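Local atomic coordinates of cystatin (Fasciola hepatica, PDB entry 6I1M), a protein that probably inhibits papain-like cysteine proteases, as a secreted, disulfide-bearing member of the stefin (type 1) branch of the cystatin superfamily. Residues A[32-43]-A[55-66]. Numbering follows the deposited sequence. Where two conformers were deposited one is given.
Sequences VVSSCELELLQV and FKVSGGATCPGC. Unlike the reference sequence in segment 32-43: Val33 (reference Glu).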
loop_
_atom_site.group_PDB
_atom_site.type_symbol
_atom_site.label_atom_id
_atom_site.label_comp_id
_atom_site.label_asym_id
_atom_site.label_seq_id
_atom_site.Cartn_x
_atom_site.Cartn_y
_atom_site.Cartn_z
ATOM N N VAL A 32 -4.303 12.340 -4.833
ATOM C CA VAL A 32 -4.612 13.013 -3.539
ATOM C C VAL A 32 -3.837 14.336 -3.496
ATOM O O VAL A 32 -2.845 14.509 -4.243
ATOM C CB VAL A 32 -4.315 12.094 -2.333
ATOM C CG1 VAL A 32 -5.073 10.760 -2.379
ATOM C CG2 VAL A 32 -2.836 11.830 -2.182
ATOM N N VAL A 33 -4.302 15.263 -2.674
ATOM C CA VAL A 33 -3.605 16.547 -2.397
ATOM C C VAL A 33 -2.586 16.322 -1.274
ATOM O O VAL A 33 -2.667 15.300 -0.550
ATOM C CB VAL A 33 -4.607 17.675 -2.075
ATOM C CG1 VAL A 33 -5.474 17.999 -3.284
ATOM C CG2 VAL A 33 -5.450 17.355 -0.851
ATOM N N SER A 34 -1.641 17.247 -1.146
ATOM C CA SER A 34 -0.443 17.104 -0.284
ATOM C C SER A 34 -0.859 17.003 1.189
ATOM O O SER A 34 -0.127 16.333 1.955
ATOM C CB SER A 34 0.528 18.232 -0.525
ATOM O OG SER A 34 -0.085 19.474 -0.246
ATOM N N SER A 35 -2.022 17.565 1.543
ATOM C CA SER A 35 -2.580 17.613 2.927
ATOM C C SER A 35 -3.265 16.294 3.361
ATOM O O SER A 35 -3.732 16.208 4.528
ATOM C CB SER A 35 -3.551 18.759 3.004
ATOM O OG SER A 35 -4.835 18.361 2.512
ATOM N N CYS A 36 -3.363 15.305 2.456
ATOM C CA CYS A 36 -4.111 14.028 2.649
ATOM C C CYS A 36 -3.655 13.298 3.920
ATOM O O CYS A 36 -2.451 12.994 4.025
ATOM C CB CYS A 36 -3.925 13.094 1.459
ATOM S SG CYS A 36 -4.807 11.516 1.633
ATOM N N GLU A 37 -4.588 12.992 4.829
ATOM C CA GLU A 37 -4.381 12.047 5.956
ATOM C C GLU A 37 -4.728 10.666 5.423
ATOM O O GLU A 37 -5.909 10.409 5.194
ATOM C CB GLU A 37 -5.222 12.393 7.189
ATOM C CG GLU A 37 -4.794 13.711 7.807
ATOM C CD GLU A 37 -5.471 14.094 9.118
ATOM O OE1 GLU A 37 -6.101 13.200 9.785
ATOM O OE2 GLU A 37 -5.348 15.276 9.483
ATOM N N LEU A 38 -3.714 9.847 5.182
ATOM C CA LEU A 38 -3.915 8.507 4.598
ATOM C C LEU A 38 -3.760 7.442 5.683
ATOM O O LEU A 38 -2.718 7.421 6.378
ATOM C CB LEU A 38 -2.882 8.300 3.499
ATOM C CG LEU A 38 -3.086 7.017 2.701
ATOM C CD1 LEU A 38 -4.217 7.198 1.692
ATOM C CD2 LEU A 38 -1.783 6.620 2.029
ATOM N N GLU A 39 -4.741 6.549 5.752
ATOM C CA GLU A 39 -4.804 5.433 6.709
ATOM C C GLU A 39 -4.643 4.103 5.978
ATOM O O GLU A 39 -5.404 3.842 5.040
ATOM C CB GLU A 39 -6.132 5.455 7.446
ATOM C CG GLU A 39 -6.240 4.351 8.462
ATOM C CD GLU A 39 -7.519 4.449 9.283
ATOM O OE1 GLU A 39 -8.372 5.272 8.925
ATOM O OE2 GLU A 39 -7.635 3.734 10.275
ATOM N N LEU A 40 -3.707 3.275 6.432
ATOM C CA LEU A 40 -3.615 1.866 5.995
ATOM C C LEU A 40 -4.652 1.095 6.813
ATOM O O LEU A 40 -4.472 1.004 8.038
ATOM C CB LEU A 40 -2.204 1.310 6.225
ATOM C CG LEU A 40 -1.015 2.090 5.644
ATOM C CD1 LEU A 40 0.221 1.227 5.652
ATOM C CD2 LEU A 40 -1.244 2.575 4.229
ATOM N N LEU A 41 -5.704 0.600 6.162
ATOM C CA LEU A 41 -6.839 -0.097 6.821
ATOM C C LEU A 41 -6.450 -1.541 7.112
ATOM O O LEU A 41 -6.758 -2.033 8.198
ATOM C CB LEU A 41 -8.063 -0.067 5.907
ATOM C CG LEU A 41 -8.681 1.299 5.657
ATOM C CD1 LEU A 41 -9.874 1.165 4.739
ATOM C CD2 LEU A 41 -9.068 1.964 6.970
ATOM N N GLN A 42 -5.837 -2.204 6.134
ATOM C CA GLN A 42 -5.507 -3.646 6.222
ATOM C C GLN A 42 -4.448 -3.959 5.173
ATOM O O GLN A 42 -4.209 -3.117 4.282
ATOM C CB GLN A 42 -6.745 -4.509 5.978
ATOM C CG GLN A 42 -7.391 -4.220 4.633
ATOM C CD GLN A 42 -8.702 -4.955 4.452
ATOM O OE1 GLN A 42 -9.473 -5.105 5.390
ATOM N NE2 GLN A 42 -8.983 -5.379 3.233
ATOM N N VAL A 43 -3.829 -5.114 5.315
ATOM C CA VAL A 43 -2.797 -5.593 4.373
ATOM C C VAL A 43 -2.999 -7.095 4.178
ATOM O O VAL A 43 -3.380 -7.815 5.156
ATOM C CB VAL A 43 -1.384 -5.237 4.865
ATOM C CG1 VAL A 43 -1.023 -6.040 6.108
ATOM C CG2 VAL A 43 -0.363 -5.403 3.743
ATOM N N PHE A 55 -2.247 -3.407 0.235
ATOM C CA PHE A 55 -2.905 -2.493 1.193
ATOM C C PHE A 55 -4.255 -2.042 0.649
ATOM O O PHE A 55 -4.383 -1.743 -0.528
ATOM C CB PHE A 55 -1.997 -1.298 1.417
ATOM C CG PHE A 55 -0.782 -1.674 2.205
ATOM C CD1 PHE A 55 -0.883 -1.878 3.578
ATOM C CD2 PHE A 55 0.453 -1.812 1.583
ATOM C CE1 PHE A 55 0.239 -2.201 4.318
ATOM C CE2 PHE A 55 1.580 -2.132 2.334
ATOM C CZ PHE A 55 1.463 -2.326 3.692
ATOM N N LYS A 56 -5.242 -1.960 1.533
ATOM C CA LYS A 56 -6.430 -1.104 1.334
ATOM C C LYS A 56 -6.221 0.154 2.184
ATOM O O LYS A 56 -6.023 0.011 3.402
ATOM C CB LYS A 56 -7.684 -1.868 1.736
ATOM C CG LYS A 56 -8.973 -1.176 1.347
ATOM C CD LYS A 56 -10.191 -2.008 1.670
ATOM C CE LYS A 56 -11.444 -1.170 1.805
ATOM N NZ LYS A 56 -12.494 -1.630 0.864
ATOM N N VAL A 57 -6.222 1.321 1.544
ATOM C CA VAL A 57 -5.916 2.632 2.180
ATOM C C VAL A 57 -7.154 3.525 2.052
ATOM O O VAL A 57 -7.857 3.426 1.038
ATOM C CB VAL A 57 -4.641 3.261 1.585
ATOM C CG1 VAL A 57 -3.478 2.274 1.628
ATOM C CG2 VAL A 57 -4.830 3.793 0.167
ATOM N N SER A 58 -7.384 4.360 3.065
ATOM C CA SER A 58 -8.525 5.305 3.169
ATOM C C SER A 58 -7.996 6.730 3.347
ATOM O O SER A 58 -7.067 6.937 4.154
ATOM C CB SER A 58 -9.422 4.941 4.314
ATOM O OG SER A 58 -10.409 5.930 4.479
ATOM N N GLY A 59 -8.555 7.677 2.603
ATOM C CA GLY A 59 -8.204 9.098 2.739
ATOM C C GLY A 59 -9.084 9.783 3.767
ATOM O O GLY A 59 -10.205 9.336 3.999
ATOM N N GLY A 60 -8.588 10.865 4.346
ATOM C CA GLY A 60 -9.330 11.688 5.309
ATOM C C GLY A 60 -10.153 12.734 4.592
ATOM O O GLY A 60 -10.505 12.533 3.419
ATOM N N ALA A 61 -10.467 13.823 5.288
ATOM C CA ALA A 61 -11.504 14.782 4.852
ATOM C C ALA A 61 -11.133 15.390 3.487
ATOM O O ALA A 61 -12.063 15.573 2.658
ATOM C CB ALA A 61 -11.710 15.815 5.940
ATOM N N THR A 62 -9.845 15.695 3.245
ATOM C CA THR A 62 -9.373 16.345 1.986
ATOM C C THR A 62 -9.062 15.315 0.888
ATOM O O THR A 62 -8.753 15.739 -0.209
ATOM C CB THR A 62 -8.192 17.303 2.215
ATOM O OG1 THR A 62 -7.064 16.542 2.631
ATOM C CG2 THR A 62 -8.511 18.366 3.236
ATOM N N CYS A 63 -9.193 14.011 1.158
ATOM C CA CYS A 63 -8.916 12.937 0.155
ATOM C C CYS A 63 -9.842 11.740 0.375
ATOM O O CYS A 63 -9.389 10.605 0.420
ATOM C CB CYS A 63 -7.443 12.512 0.178
ATOM S SG CYS A 63 -6.747 12.216 1.832
ATOM N N PRO A 64 -11.178 11.934 0.466
ATOM C CA PRO A 64 -12.065 10.824 0.746
ATOM C C PRO A 64 -11.994 9.791 -0.391
ATOM O O PRO A 64 -11.857 10.137 -1.557
ATOM C CB PRO A 64 -13.430 11.507 0.819
ATOM C CG PRO A 64 -13.266 12.750 -0.034
ATOM C CD PRO A 64 -11.876 13.214 0.289
ATOM N N GLY A 65 -12.058 8.535 -0.016
ATOM C CA GLY A 65 -12.066 7.413 -0.956
ATOM C C GLY A 65 -11.057 6.401 -0.483
ATOM O O GLY A 65 -10.261 6.732 0.440
ATOM N N CYS A 66 -11.122 5.221 -1.072
ATOM C CA CYS A 66 -10.252 4.085 -0.748
ATOM C C CYS A 66 -9.564 3.659 -2.038
ATOM O O CYS A 66 -10.162 3.782 -3.131
ATOM C CB CYS A 66 -11.031 2.939 -0.123
ATOM S SG CYS A 66 -11.530 3.285 1.587
HETATM O O HOH W 1 -7.300 14.883 -2.393
#
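Strands 38-43 and 55-59 pair in the antiparallel hairpin of the cystatin sheet, with Glu39 and Ser58 a regular hydrogen-bonded pair: Glu39 N reaches Ser58 O at 2.8 Å, nearly straight at 170°, and Ser58 N returns to Glu39 O. Leu41 and Gln42 both face Lys56 in a classic beta bulge. Leu41 N donates to Lys56 O, while Lys56 N meets Gln42 O at 3.2 Å from above the carbonyl plane. The bulge leaves Leu41 CD1 against Ser58 CB on the outer side, where Gln42 CG rests on Lys56 CB; the long lysine chain carries NZ away to Ser91 O.

In the cystatin fold this sheet wraps round helix 12-28, and the face turned to it carries Leu38, Leu40, Val43, Phe55 and Val57, apolar side chains suited to burial. Val43 has chi1 69°, which leaves CG2 anti to the backbone N, over one face of the Phe55 ring, 3.6 Å from its centroid, a CH-pi contact. Leu40 puts CD1 against Phe55 CE1 and CD2 tightly against Val57 CG1 (3.4 Å). Leu38 CD1 meets the other branch, Val57 CG2, and the leucine side chain also packs on Ile22 and Leu26.

Beyond the strands, the Cys36-Cys63 disulfide (SG to SG 2.1 Å) ties two type I turns; Gly59 suits its place, having no CB to collide with Cys63 O. Ser35 OG and Thr62 OG1 share a hydrogen bond of 2.9 Å.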